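Local coordinates for extracellular solute-binding protein family 1 (Kribbella flavida, PDB 5IXP) that probably captures a solute outside the cell, likely a carbohydrate or similar compound, and delivers it to an ABC transporter for import, at residues Ile245-Gly250 with Pro328-Asn332; Arg121-Arg127 with Thr229-Thr234; Val259-Phe263 with Ile338-Arg342; Gly110-Glu116 with Gly268-Tyr274; Gly151-Lys155 with Glu209-Ser213. One frame throughout, in Å; residues are numbered along the deposited sequence.

Interaction 1 of 5, residues Ile245-Gly250 with Pro328-Asn332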
# COMPACT_ATOMS: atom_id res chain seq x y z
N ILE A 245 -9.49 -11.20 2.63
CA ILE A 245 -10.44 -11.85 1.73
C ILE A 245 -10.88 -13.19 2.32
O ILE A 245 -12.07 -13.50 2.36
CB ILE A 245 -9.81 -12.03 0.33
CG1 ILE A 245 -9.59 -10.67 -0.33
CG2 ILE A 245 -10.69 -12.94 -0.55
CD1 ILE A 245 -8.74 -10.72 -1.59
N ALA A 246 -9.91 -13.98 2.78
CA ALA A 246 -10.23 -15.31 3.29
C ALA A 246 -11.10 -15.22 4.53
O ALA A 246 -12.03 -16.01 4.70
CB ALA A 246 -8.94 -16.08 3.58
N ASP A 247 -10.83 -14.24 5.41
CA ASP A 247 -11.68 -14.04 6.58
C ASP A 247 -13.10 -13.64 6.18
O ASP A 247 -14.08 -14.20 6.68
CB ASP A 247 -11.08 -12.97 7.50
CG ASP A 247 -9.90 -13.49 8.31
OD1 ASP A 247 -9.80 -14.72 8.51
OD2 ASP A 247 -9.09 -12.66 8.77
N ASN A 248 -13.23 -12.68 5.26
CA ASN A 248 -14.55 -12.18 4.89
C ASN A 248 -15.34 -13.22 4.10
O ASN A 248 -16.55 -13.39 4.31
CB ASN A 248 -14.41 -10.89 4.09
CG ASN A 248 -13.95 -9.72 4.93
OD1 ASN A 248 -13.85 -9.82 6.16
ND2 ASN A 248 -13.65 -8.60 4.28
N ALA A 249 -14.68 -13.92 3.17
CA ALA A 249 -15.39 -14.90 2.37
C ALA A 249 -15.67 -16.18 3.15
O ALA A 249 -16.69 -16.84 2.90
CB ALA A 249 -14.60 -15.22 1.10
N GLY A 250 -14.79 -16.54 4.08
CA GLY A 250 -15.02 -17.70 4.92
C GLY A 250 -15.20 -18.98 4.13
O GLY A 250 -14.63 -19.17 3.05
N PRO A 328 -2.92 -22.13 1.13
CA PRO A 328 -3.91 -23.17 0.81
C PRO A 328 -5.29 -22.62 0.45
O PRO A 328 -5.94 -23.16 -0.45
CB PRO A 328 -3.96 -24.00 2.10
CG PRO A 328 -2.66 -23.72 2.78
CD PRO A 328 -2.34 -22.30 2.47
N TYR A 329 -5.75 -21.56 1.12
CA TYR A 329 -7.07 -21.02 0.82
C TYR A 329 -7.16 -20.56 -0.62
O TYR A 329 -8.18 -20.79 -1.29
CB TYR A 329 -7.39 -19.86 1.77
CG TYR A 329 -8.82 -19.38 1.70
CD1 TYR A 329 -9.78 -19.87 2.58
CD2 TYR A 329 -9.22 -18.42 0.77
CE1 TYR A 329 -11.09 -19.44 2.54
CE2 TYR A 329 -10.54 -17.97 0.72
CZ TYR A 329 -11.46 -18.49 1.61
OH TYR A 329 -12.77 -18.06 1.58
N PHE A 330 -6.11 -19.91 -1.13
CA PHE A 330 -6.08 -19.42 -2.51
C PHE A 330 -5.52 -20.49 -3.46
O PHE A 330 -4.55 -20.28 -4.18
CB PHE A 330 -5.28 -18.12 -2.59
CG PHE A 330 -6.04 -16.93 -2.09
CD1 PHE A 330 -6.16 -16.68 -0.74
CD2 PHE A 330 -6.67 -16.08 -2.99
CE1 PHE A 330 -6.87 -15.60 -0.27
CE2 PHE A 330 -7.39 -14.99 -2.54
CZ PHE A 330 -7.50 -14.75 -1.17
N ASN A 331 -6.18 -21.65 -3.44
CA ASN A 331 -5.87 -22.75 -4.36
C ASN A 331 -4.40 -23.14 -4.30
O ASN A 331 -3.78 -23.46 -5.31
CB ASN A 331 -6.29 -22.39 -5.79
CG ASN A 331 -6.27 -23.60 -6.73
OD1 ASN A 331 -6.61 -24.71 -6.33
ND2 ASN A 331 -5.87 -23.38 -7.98
N ASN A 332 -3.83 -23.11 -3.09
CA ASN A 332 -2.42 -23.48 -2.88
C ASN A 332 -1.50 -22.64 -3.75
O ASN A 332 -0.50 -23.13 -4.27
CB ASN A 332 -2.19 -24.97 -3.14
CG ASN A 332 -2.77 -25.84 -2.07
OD1 ASN A 332 -2.52 -25.64 -0.89
ND2 ASN A 332 -3.56 -26.82 -2.47

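Interaction 2 of 5, residues Arg121-Arg127 with Thr229-Thr234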
# COMPACT_ATOMS: atom_id res chain seq x y z
N ARG A 121 -11.84 -14.78 -8.77
CA ARG A 121 -12.79 -15.85 -8.46
C ARG A 121 -12.73 -16.88 -9.58
O ARG A 121 -13.31 -16.69 -10.65
CB ARG A 121 -14.19 -15.27 -8.30
CG ARG A 121 -14.40 -14.52 -6.97
CD ARG A 121 -14.70 -15.50 -5.83
NE ARG A 121 -15.91 -16.27 -6.12
CZ ARG A 121 -17.14 -15.88 -5.79
NH1 ARG A 121 -17.35 -14.73 -5.15
NH2 ARG A 121 -18.18 -16.66 -6.10
N ARG A 122 -12.05 -18.00 -9.32
CA ARG A 122 -11.89 -19.01 -10.37
C ARG A 122 -13.21 -19.69 -10.72
O ARG A 122 -13.38 -20.16 -11.85
CB ARG A 122 -10.84 -20.04 -9.98
CG ARG A 122 -10.94 -20.60 -8.58
CD ARG A 122 -9.70 -21.42 -8.24
NE ARG A 122 -9.57 -22.59 -9.12
CZ ARG A 122 -8.67 -22.72 -10.09
NH1 ARG A 122 -7.77 -21.77 -10.34
NH2 ARG A 122 -8.67 -23.84 -10.82
N ASP A 123 -14.16 -19.76 -9.78
CA ASP A 123 -15.47 -20.33 -10.11
C ASP A 123 -16.24 -19.42 -11.05
O ASP A 123 -16.84 -19.89 -12.03
CB ASP A 123 -16.27 -20.58 -8.83
CG ASP A 123 -16.52 -19.32 -8.03
OD1 ASP A 123 -15.62 -18.47 -7.96
OD2 ASP A 123 -17.63 -19.18 -7.45
N LEU A 124 -16.23 -18.11 -10.79
CA LEU A 124 -16.89 -17.18 -11.69
C LEU A 124 -16.18 -17.11 -13.04
O LEU A 124 -16.84 -17.04 -14.09
CB LEU A 124 -16.98 -15.79 -11.05
CG LEU A 124 -17.74 -15.73 -9.72
CD1 LEU A 124 -17.82 -14.29 -9.19
CD2 LEU A 124 -19.13 -16.37 -9.83
N PHE A 125 -14.84 -17.15 -13.04
CA PHE A 125 -14.11 -17.20 -14.30
C PHE A 125 -14.52 -18.42 -15.12
O PHE A 125 -14.79 -18.32 -16.32
CB PHE A 125 -12.60 -17.20 -14.06
CG PHE A 125 -11.99 -15.82 -13.91
CD1 PHE A 125 -12.67 -14.80 -13.26
CD2 PHE A 125 -10.71 -15.57 -14.41
CE1 PHE A 125 -12.09 -13.54 -13.11
CE2 PHE A 125 -10.12 -14.31 -14.27
CZ PHE A 125 -10.82 -13.29 -13.62
N ALA A 126 -14.55 -19.59 -14.47
CA ALA A 126 -14.91 -20.81 -15.19
C ALA A 126 -16.27 -20.68 -15.86
O ALA A 126 -16.43 -20.99 -17.05
CB ALA A 126 -14.89 -22.00 -14.23
N ARG A 127 -17.26 -20.19 -15.11
CA ARG A 127 -18.62 -20.08 -15.62
C ARG A 127 -18.73 -19.04 -16.72
O ARG A 127 -19.63 -19.12 -17.56
CB ARG A 127 -19.56 -19.75 -14.45
CG ARG A 127 -19.72 -20.91 -13.47
CD ARG A 127 -20.35 -20.50 -12.14
NE ARG A 127 -21.43 -19.53 -12.30
CZ ARG A 127 -21.95 -18.82 -11.29
NH1 ARG A 127 -21.49 -18.97 -10.05
NH2 ARG A 127 -22.92 -17.95 -11.53
N THR A 229 -20.94 -13.51 -1.53
CA THR A 229 -21.83 -13.46 -2.68
C THR A 229 -20.99 -13.50 -3.95
O THR A 229 -19.75 -13.51 -3.90
CB THR A 229 -22.68 -12.18 -2.70
OG1 THR A 229 -21.84 -11.08 -3.08
CG2 THR A 229 -23.30 -11.90 -1.33
N ASP A 230 -21.66 -13.48 -5.10
CA ASP A 230 -20.99 -13.39 -6.39
C ASP A 230 -20.83 -11.94 -6.87
O ASP A 230 -20.75 -11.71 -8.08
CB ASP A 230 -21.75 -14.21 -7.44
CG ASP A 230 -21.79 -15.69 -7.10
OD1 ASP A 230 -21.00 -16.14 -6.24
OD2 ASP A 230 -22.62 -16.41 -7.71
N ALA A 231 -20.75 -10.98 -5.95
CA ALA A 231 -20.84 -9.57 -6.32
C ALA A 231 -19.69 -9.12 -7.23
O ALA A 231 -19.90 -8.31 -8.14
CB ALA A 231 -20.89 -8.69 -5.08
N PHE A 232 -18.46 -9.59 -6.98
CA PHE A 232 -17.34 -9.17 -7.82
C PHE A 232 -16.34 -10.31 -8.00
O PHE A 232 -16.19 -11.16 -7.12
CB PHE A 232 -16.63 -7.92 -7.27
CG PHE A 232 -16.24 -8.02 -5.82
CD1 PHE A 232 -15.01 -8.54 -5.46
CD2 PHE A 232 -17.10 -7.58 -4.83
CE1 PHE A 232 -14.65 -8.63 -4.11
CE2 PHE A 232 -16.75 -7.67 -3.48
CZ PHE A 232 -15.52 -8.20 -3.12
N ALA A 233 -15.63 -10.29 -9.14
CA ALA A 233 -14.80 -11.41 -9.56
C ALA A 233 -13.30 -11.18 -9.44
O ALA A 233 -12.55 -12.16 -9.49
CB ALA A 233 -15.11 -11.80 -11.01
N THR A 234 -12.83 -9.93 -9.31
CA THR A 234 -11.41 -9.65 -9.18
C THR A 234 -11.18 -8.53 -8.16
O THR A 234 -12.08 -7.74 -7.85
CB THR A 234 -10.75 -9.20 -10.50
OG1 THR A 234 -11.21 -7.88 -10.83
CG2 THR A 234 -11.08 -10.16 -11.65
O HOH W 1 -15.93 -12.37 -4.56
O HOH W 2 -24.17 -15.59 -9.51

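Interaction 3 of 5, residues Val259-Phe263 with Ile338-Arg342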
# COMPACT_ATOMS: atom_id res chain seq x y z
N VAL A 259 -4.82 -16.45 -7.15
CA VAL A 259 -4.10 -15.21 -7.38
C VAL A 259 -3.17 -15.40 -8.56
O VAL A 259 -2.50 -16.43 -8.69
CB VAL A 259 -3.35 -14.73 -6.11
CG1 VAL A 259 -2.38 -15.78 -5.64
CG2 VAL A 259 -2.64 -13.42 -6.38
N ALA A 260 -3.17 -14.41 -9.44
CA ALA A 260 -2.39 -14.42 -10.67
C ALA A 260 -1.16 -13.54 -10.52
O ALA A 260 -1.23 -12.45 -9.95
CB ALA A 260 -3.24 -13.93 -11.85
N ASP A 261 -0.02 -14.02 -11.03
CA ASP A 261 1.26 -13.33 -10.90
C ASP A 261 1.36 -12.26 -11.98
O ASP A 261 2.08 -12.39 -12.98
CB ASP A 261 2.40 -14.34 -11.01
CG ASP A 261 3.77 -13.73 -10.74
OD1 ASP A 261 3.87 -12.51 -10.47
OD2 ASP A 261 4.76 -14.48 -10.80
N VAL A 262 0.62 -11.17 -11.76
CA VAL A 262 0.49 -10.11 -12.76
C VAL A 262 -0.05 -8.89 -12.05
O VAL A 262 -0.71 -8.99 -11.01
CB VAL A 262 -0.45 -10.54 -13.92
CG1 VAL A 262 -1.90 -10.64 -13.42
CG2 VAL A 262 -0.38 -9.57 -15.09
N PHE A 263 0.26 -7.71 -12.60
CA PHE A 263 -0.44 -6.52 -12.18
C PHE A 263 -0.54 -5.63 -13.41
O PHE A 263 0.49 -5.39 -14.07
CB PHE A 263 0.24 -5.77 -11.03
CG PHE A 263 -0.67 -4.79 -10.35
CD1 PHE A 263 -1.69 -5.25 -9.53
CD2 PHE A 263 -0.52 -3.43 -10.54
CE1 PHE A 263 -2.55 -4.37 -8.90
CE2 PHE A 263 -1.38 -2.53 -9.90
CZ PHE A 263 -2.40 -3.00 -9.09
N ILE A 338 5.15 -15.55 -5.92
CA ILE A 338 4.35 -14.57 -6.65
C ILE A 338 4.65 -13.17 -6.14
O ILE A 338 4.94 -12.25 -6.91
CB ILE A 338 2.86 -14.91 -6.56
CG1 ILE A 338 2.53 -16.14 -7.41
CG2 ILE A 338 2.01 -13.71 -6.99
CD1 ILE A 338 1.21 -16.80 -7.04
N PHE A 339 4.61 -12.98 -4.82
CA PHE A 339 4.75 -11.62 -4.33
C PHE A 339 6.20 -11.13 -4.32
O PHE A 339 6.42 -9.91 -4.35
CB PHE A 339 4.07 -11.50 -2.96
CG PHE A 339 2.58 -11.50 -3.09
CD1 PHE A 339 1.91 -10.38 -3.55
CD2 PHE A 339 1.84 -12.65 -2.83
CE1 PHE A 339 0.53 -10.38 -3.71
CE2 PHE A 339 0.47 -12.65 -2.99
CZ PHE A 339 -0.18 -11.52 -3.43
N VAL A 340 7.18 -12.03 -4.37
CA VAL A 340 8.54 -11.60 -4.72
C VAL A 340 8.54 -10.98 -6.11
O VAL A 340 9.05 -9.87 -6.31
CB VAL A 340 9.53 -12.78 -4.62
CG1 VAL A 340 10.83 -12.42 -5.32
CG2 VAL A 340 9.79 -13.12 -3.16
N ASN A 341 7.98 -11.69 -7.09
CA ASN A 341 7.88 -11.14 -8.44
C ASN A 341 7.12 -9.82 -8.44
O ASN A 341 7.53 -8.86 -9.11
CB ASN A 341 7.20 -12.13 -9.38
CG ASN A 341 8.06 -13.35 -9.65
OD1 ASN A 341 9.27 -13.32 -9.46
ND2 ASN A 341 7.42 -14.42 -10.13
N ARG A 342 6.01 -9.75 -7.71
CA ARG A 342 5.21 -8.52 -7.71
C ARG A 342 5.99 -7.36 -7.09
O ARG A 342 5.89 -6.22 -7.57
CB ARG A 342 3.88 -8.73 -6.98
CG ARG A 342 2.97 -9.80 -7.60
CD ARG A 342 2.44 -9.41 -8.98
NE ARG A 342 3.31 -9.79 -10.09
CZ ARG A 342 3.80 -8.93 -10.99
NH1 ARG A 342 4.57 -9.38 -11.97
NH2 ARG A 342 3.54 -7.63 -10.90

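Interaction 4 of 5, residues Gly110-Glu116 with Gly268-Tyr274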
# COMPACT_ATOMS: atom_id res chain seq x y z
N GLY A 110 12.64 1.42 5.71
CA GLY A 110 11.43 0.72 5.32
C GLY A 110 11.21 -0.59 6.07
O GLY A 110 12.12 -1.40 6.25
N THR A 111 9.95 -0.79 6.51
CA THR A 111 9.56 -2.06 7.11
C THR A 111 8.92 -2.93 6.04
O THR A 111 9.63 -3.37 5.13
CB THR A 111 8.64 -1.83 8.32
OG1 THR A 111 7.38 -1.28 7.90
CG2 THR A 111 9.30 -0.87 9.32
N ASP A 112 7.62 -3.20 6.12
CA ASP A 112 7.01 -4.11 5.16
C ASP A 112 6.47 -3.36 3.93
O ASP A 112 6.55 -2.13 3.84
CB ASP A 112 5.92 -4.95 5.83
CG ASP A 112 4.76 -4.11 6.35
OD1 ASP A 112 4.92 -2.88 6.52
OD2 ASP A 112 3.67 -4.68 6.61
N ILE A 113 5.94 -4.11 2.96
CA ILE A 113 5.32 -3.55 1.76
C ILE A 113 4.05 -4.34 1.43
O ILE A 113 3.80 -5.41 1.98
CB ILE A 113 6.27 -3.56 0.54
CG1 ILE A 113 7.00 -4.91 0.41
CG2 ILE A 113 7.25 -2.39 0.61
CD1 ILE A 113 7.70 -5.09 -0.96
N GLY A 114 3.27 -3.80 0.49
CA GLY A 114 2.10 -4.48 -0.00
C GLY A 114 2.14 -4.65 -1.51
O GLY A 114 1.33 -4.07 -2.24
N PRO A 115 3.10 -5.44 -2.01
CA PRO A 115 3.17 -5.64 -3.47
C PRO A 115 1.90 -6.32 -3.97
O PRO A 115 1.37 -7.22 -3.32
CB PRO A 115 4.40 -6.53 -3.64
CG PRO A 115 4.44 -7.33 -2.38
CD PRO A 115 4.01 -6.34 -1.29
N GLU A 116 1.40 -5.85 -5.11
CA GLU A 116 0.06 -6.19 -5.54
C GLU A 116 0.03 -7.18 -6.69
O GLU A 116 0.81 -7.08 -7.64
CB GLU A 116 -0.70 -4.94 -5.95
CG GLU A 116 -0.96 -4.00 -4.78
CD GLU A 116 -1.68 -2.76 -5.20
OE1 GLU A 116 -1.05 -1.88 -5.81
OE2 GLU A 116 -2.89 -2.68 -4.94
N GLY A 268 2.46 -2.81 -8.74
CA GLY A 268 1.80 -1.87 -7.85
C GLY A 268 2.10 -2.19 -6.41
O GLY A 268 2.35 -3.34 -6.05
N ASN A 269 2.08 -1.16 -5.57
CA ASN A 269 2.22 -1.35 -4.14
C ASN A 269 1.10 -0.64 -3.41
O ASN A 269 0.74 0.49 -3.75
CB ASN A 269 3.54 -0.83 -3.61
CG ASN A 269 3.64 -0.98 -2.10
OD1 ASN A 269 3.81 -2.09 -1.58
ND2 ASN A 269 3.49 0.14 -1.38
N TRP A 270 0.57 -1.30 -2.38
CA TRP A 270 -0.42 -0.70 -1.48
C TRP A 270 0.04 -0.97 -0.05
O TRP A 270 -0.07 -2.09 0.44
CB TRP A 270 -1.81 -1.28 -1.75
CG TRP A 270 -2.92 -0.83 -0.83
CD1 TRP A 270 -2.83 0.06 0.21
CD2 TRP A 270 -4.29 -1.26 -0.87
NE1 TRP A 270 -4.07 0.21 0.81
CE2 TRP A 270 -4.97 -0.59 0.16
CE3 TRP A 270 -5.00 -2.14 -1.70
CZ2 TRP A 270 -6.34 -0.78 0.40
CZ3 TRP A 270 -6.35 -2.33 -1.45
CH2 TRP A 270 -7.01 -1.65 -0.42
N GLY A 271 0.54 0.07 0.62
CA GLY A 271 0.80 0.01 2.05
C GLY A 271 2.25 -0.23 2.39
O GLY A 271 3.16 -0.15 1.55
N GLY A 272 2.48 -0.53 3.66
CA GLY A 272 3.81 -0.67 4.20
C GLY A 272 4.24 0.58 4.96
O GLY A 272 3.67 1.66 4.81
N SER A 273 5.26 0.43 5.80
CA SER A 273 5.59 1.49 6.74
C SER A 273 7.09 1.74 6.77
O SER A 273 7.86 1.15 6.01
CB SER A 273 5.07 1.16 8.15
OG SER A 273 3.65 1.05 8.15
N TYR A 274 7.48 2.65 7.66
CA TYR A 274 8.85 3.12 7.84
C TYR A 274 9.07 3.39 9.32
O TYR A 274 8.14 3.73 10.05
CB TYR A 274 9.15 4.44 7.06
CG TYR A 274 9.09 4.27 5.58
CD1 TYR A 274 7.88 4.34 4.91
CD2 TYR A 274 10.23 4.00 4.85
CE1 TYR A 274 7.81 4.15 3.55
CE2 TYR A 274 10.18 3.81 3.46
CZ TYR A 274 8.96 3.90 2.83
OH TYR A 274 8.88 3.70 1.47
O HOH W 3 2.84 -1.44 7.61
O HOH W 4 3.06 -5.73 -8.51

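Interaction 5 of 5, residues Gly151-Lys155 with Glu209-Ser213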
# COMPACT_ATOMS: atom_id res chain seq x y z
N GLY A 151 -12.92 -7.59 -18.38
CA GLY A 151 -14.10 -7.37 -17.55
C GLY A 151 -15.38 -7.25 -18.36
O GLY A 151 -16.44 -7.74 -17.94
N ARG A 152 -15.32 -6.58 -19.51
CA ARG A 152 -16.50 -6.47 -20.35
C ARG A 152 -16.88 -7.82 -20.94
O ARG A 152 -18.07 -8.16 -21.00
CB ARG A 152 -16.27 -5.43 -21.45
CG ARG A 152 -16.14 -4.02 -20.89
CD ARG A 152 -16.20 -2.97 -21.98
NE ARG A 152 -15.23 -3.25 -23.04
CZ ARG A 152 -13.97 -2.82 -23.04
NH1 ARG A 152 -13.52 -2.07 -22.03
NH2 ARG A 152 -13.17 -3.13 -24.05
N ARG A 153 -15.88 -8.60 -21.37
CA ARG A 153 -16.13 -9.97 -21.79
C ARG A 153 -16.80 -10.77 -20.68
O ARG A 153 -17.80 -11.46 -20.90
CB ARG A 153 -14.80 -10.61 -22.21
CG ARG A 153 -14.84 -12.11 -22.38
CD ARG A 153 -13.46 -12.71 -22.65
NE ARG A 153 -13.50 -14.17 -22.53
CZ ARG A 153 -12.44 -14.97 -22.66
NH1 ARG A 153 -11.24 -14.47 -22.92
NH2 ARG A 153 -12.60 -16.29 -22.54
N PHE A 154 -16.26 -10.67 -19.46
CA PHE A 154 -16.86 -11.32 -18.30
C PHE A 154 -18.29 -10.85 -18.09
O PHE A 154 -19.20 -11.67 -17.92
CB PHE A 154 -16.01 -11.03 -17.04
CG PHE A 154 -16.62 -11.56 -15.76
CD1 PHE A 154 -16.35 -12.85 -15.34
CD2 PHE A 154 -17.44 -10.76 -14.98
CE1 PHE A 154 -16.90 -13.35 -14.16
CE2 PHE A 154 -17.99 -11.25 -13.80
CZ PHE A 154 -17.72 -12.54 -13.39
N LYS A 155 -18.50 -9.53 -18.07
CA LYS A 155 -19.81 -8.98 -17.74
C LYS A 155 -20.86 -9.44 -18.74
O LYS A 155 -22.02 -9.69 -18.37
CB LYS A 155 -19.73 -7.46 -17.70
CG LYS A 155 -20.97 -6.79 -17.17
CD LYS A 155 -21.22 -7.20 -15.74
CE LYS A 155 -22.47 -6.54 -15.20
NZ LYS A 155 -23.26 -7.51 -14.40
N GLU A 209 -19.75 2.63 -16.32
CA GLU A 209 -20.88 2.67 -17.24
C GLU A 209 -21.11 1.32 -17.90
O GLU A 209 -22.23 1.01 -18.32
CB GLU A 209 -20.67 3.75 -18.29
CG GLU A 209 -20.69 5.15 -17.72
CD GLU A 209 -20.25 6.19 -18.72
OE1 GLU A 209 -19.69 5.81 -19.77
OE2 GLU A 209 -20.46 7.39 -18.44
N ASP A 210 -20.07 0.50 -18.00
CA ASP A 210 -20.20 -0.84 -18.56
C ASP A 210 -20.58 -1.88 -17.51
O ASP A 210 -20.59 -3.07 -17.82
CB ASP A 210 -18.91 -1.24 -19.27
CG ASP A 210 -18.60 -0.36 -20.47
OD1 ASP A 210 -19.56 0.18 -21.07
OD2 ASP A 210 -17.41 -0.21 -20.83
N GLY A 211 -20.90 -1.45 -16.29
CA GLY A 211 -21.35 -2.37 -15.26
C GLY A 211 -20.24 -3.15 -14.59
O GLY A 211 -20.51 -4.16 -13.94
N LEU A 212 -18.99 -2.70 -14.71
CA LEU A 212 -17.87 -3.47 -14.19
C LEU A 212 -17.67 -3.31 -12.69
O LEU A 212 -16.94 -4.11 -12.10
CB LEU A 212 -16.59 -3.09 -14.93
CG LEU A 212 -16.24 -3.89 -16.20
CD1 LEU A 212 -17.44 -4.23 -17.05
CD2 LEU A 212 -15.17 -3.20 -17.02
N SER A 213 -18.31 -2.33 -12.06
CA SER A 213 -18.10 -2.05 -10.64
C SER A 213 -19.25 -2.58 -9.80
O SER A 213 -20.42 -2.42 -10.16
CB SER A 213 -17.96 -0.55 -10.39
OG SER A 213 -17.88 -0.30 -8.99
O HOH W 5 -14.95 -0.69 -20.01

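Interaction 1 of 5, residues Ile245-Gly250 with Pro328-Asn332
The C-terminal end of helix 241-249 packs on the loop between helices 320-323 and 335-344 in this periplasmic-binding-protein fold, with the CA atoms of Ala-246 and Tyr-329 7.0 Å apart. Gly-250 is the first residue to leave the helix, with positive phi (57°), and its carbonyl oxygen is the one Tyr-329 meets. The tyrosine reaches across because its CG stands anti to the backbone N (chi1 -170°), laying the ring against the helix. Ala-246 CB sits over the middle of one ring face in a CH-pi contact, 3.6 Å from the centroid. Beside it, Phe-330, at the centre of an inverse gamma turn, brings CZ to 3.7 Å from Ile-245 CG2, the two side chains crossing at about a right angle. Trp-257 of strand 257-260 also packs against both aromatic residues. At the far end of the tyrosine, Ala-249 CB approaches OH, and OH donates a 2.6 Å hydrogen bond to Gly-250 O, lying in the carbonyl plane on a lone pair.

Interaction 2 of 5, residues Arg121-Arg127 with Thr229-Thr234
A salt-bridge network of Arg-121, Asp-123, Arg-127 and Asp-230 ties the start of helix 122-127 to the chain leading into strand 232-238. Arg-121 occupies the N-cap position, where strand 108-121 gives way to the helix, and its backbone N donates to Ala-233 O at 2.8 Å. Its side chain, bent at chi2 and chi3 (-82° and -60°), folds back so that the guanidinium edge serves several acceptors. Side-on, NE and NH2 grip the two oxygens of Asp-123, each on its syn lone pair; the NH2 bond to Asp-123 OD2 is nearly straight. NH2 also reaches Asp-230 OD1 at 2.9 Å, meeting that carboxylate from above its plane, while NH1 donates to Thr-229 O at 3.0 Å and, through a water, is linked to Phe-232 O. Leu-124 CD1 lies over one face of the same guanidinium, and CD2 packs on Asp-230 CG. Arg-127 NH1 makes a long salt bridge of 3.6 Å to Asp-230 OD2, and a second water, weakly bound by Arg-127 NH2, donates to the same oxygen. Phe-125 CZ touches Thr-234 CG2 at 3.7 Å. Phe-154 of helix 144-157 packs on Leu-124 and Ala-233. Asp-123 and Asp-230 would probably repel each other but share Arg-121; its charge is likely to offset part of theirs, with Arg-127 adding a weaker share at Asp-230.

Interaction 3 of 5, residues Val259-Phe263 with Ile338-Arg342
Arg-342 lays its guanidinium against the backbone of the loop after strand 257-260, with Val-262 CA 3.9 Å above the plane and over its centre. Bends at chi2 and chi3 (-67° and 88°) curl the chain back from helix 335-344, so that NE donates to Asp-261 OD1 at 2.8 Å in an almost straight salt bridge, nearly along the carboxylate C-O axis. NH2 has a second acceptor in Gly-266 O. In the conformer described, Asn-341 ND2 donates to the syn lone pair of Asp-261 OD2 at 2.7 Å, with amide and carboxylate only 7° from coplanar. A leucine in place of Arg-342 would probably leave the Asp-261 charge without its mate and Gly-266 O without this donor. Ile-338 CG1 packs on Asp-261 CB and, in one conformer of Val-259, Ile-338 CD1 meets CG1 of the valine at 4.0 Å. Asp-261 centres an inverse gamma turn, and the whole is a helix docked on a strand end, part of the alpha/beta architecture of solute-binding proteins.

Interaction 4 of 5, residues Gly110-Glu116 with Gly268-Tyr274
Strands 110-116 and 269-274 run antiparallel (178°), their axes 4.4 Å apart at the closest, side by side in the mixed sheet of this periplasmic-binding-protein fold. Thr-111 N donates to Ser-273 O at one end; Trp-270 N to Gly-114 O and Glu-116 N to Gly-268 O serve the other. Between them the pairing is irregular, and a side chain steps in. Asn-269 turns its CG opposite the backbone N (chi1 177°), and OD1 accepts from Gly-114 N at 2.7 Å while ND2 donates to a lone pair of Gly-271 O, 3.0 Å away. An alanine at Asn-269 is likely to leave Gly-114 N and Gly-271 O without these partners in the weakly paired middle of the strands. Glu-116 extends beyond CG along Gly-268, bringing OE2 to the edge of the Trp-270 ring, with the two planes 74° apart. Glycines allow the close approach: a CB on Gly-272 would clash with Asp-112 O, and one on Gly-114 with Trp-270 O. Tyr-274 sets its ring beside Gly-110 and sends OH to Lys-95 O. A water spans the pair, 2.8 Å from Asp-112 OD1 and 2.7 Å from Ser-273 OG.

Interaction 5 of 5, residues Gly151-Lys155 with Glu209-Ser213
Lys-155 reaches from helix 144-157 across the turn that ends helix 195-209, and its chain can be traced atom by atom. CB rests 4.0 Å from Leu-212 CD1. CG stands anti to the backbone N (chi1 -171°), which directs it over the turn to lie 3.8 Å from Asp-210 O. After a bend at chi2 (62°), CD runs beside Gly-211 O, and CE comes still closer to that oxygen, at 3.3 Å. The tip, NZ, turns away from Gly-211 O and donates to Ser-161 O and Met-158 O. Gly-211 is the C-prime residue of a Schellman motif, with positive phi; a CB here would press tightly on Lys-155 CE. Leu-212 packs against the helix backbone, its CD1 lying 3.8 Å from Gly-151 O, and a CB on Gly-151 would be tight against CD2 of the same leucine. Nearer the surface, Arg-152 approaches Asp-210 by its aliphatic part, CD being 3.2 Å from OD2. Their charged groups remain beyond salt-bridge range, with NE 4.3 Å from OD2 and the planes 70° apart, and a water joins them by accepting from NH1 and donating to OD2. The turn is therefore held to the helix by methylene and methyl packing, and the opposite charges probably add only a screened, water-mediated attraction at the exposed rim.

Overall arrangement
Interaction 4, its centre about 5 Å from that of the chain, is strand pairing, whereas interaction 5, its centre about 26 Å from the same point, relies on aliphatic packing and a water at a partly exposed edge. Interactions 2, 3 and 4 all reach the same sheet and are buried, yet 2 and 3 use charged groups where 4 uses mostly backbone bonds. Strand 108-121 runs through 4 into the helix of 2; Arg-342 and Phe-339 of 3 pack on Glu-116 and Pro-115 of 4. Interaction 2 also touches 5 through Phe-154 and, in one conformer of Arg-122, Asn-331 of 1. Interaction 1, partly buried, joins a helix end to a loop by aromatic packing and one hydrogen bond.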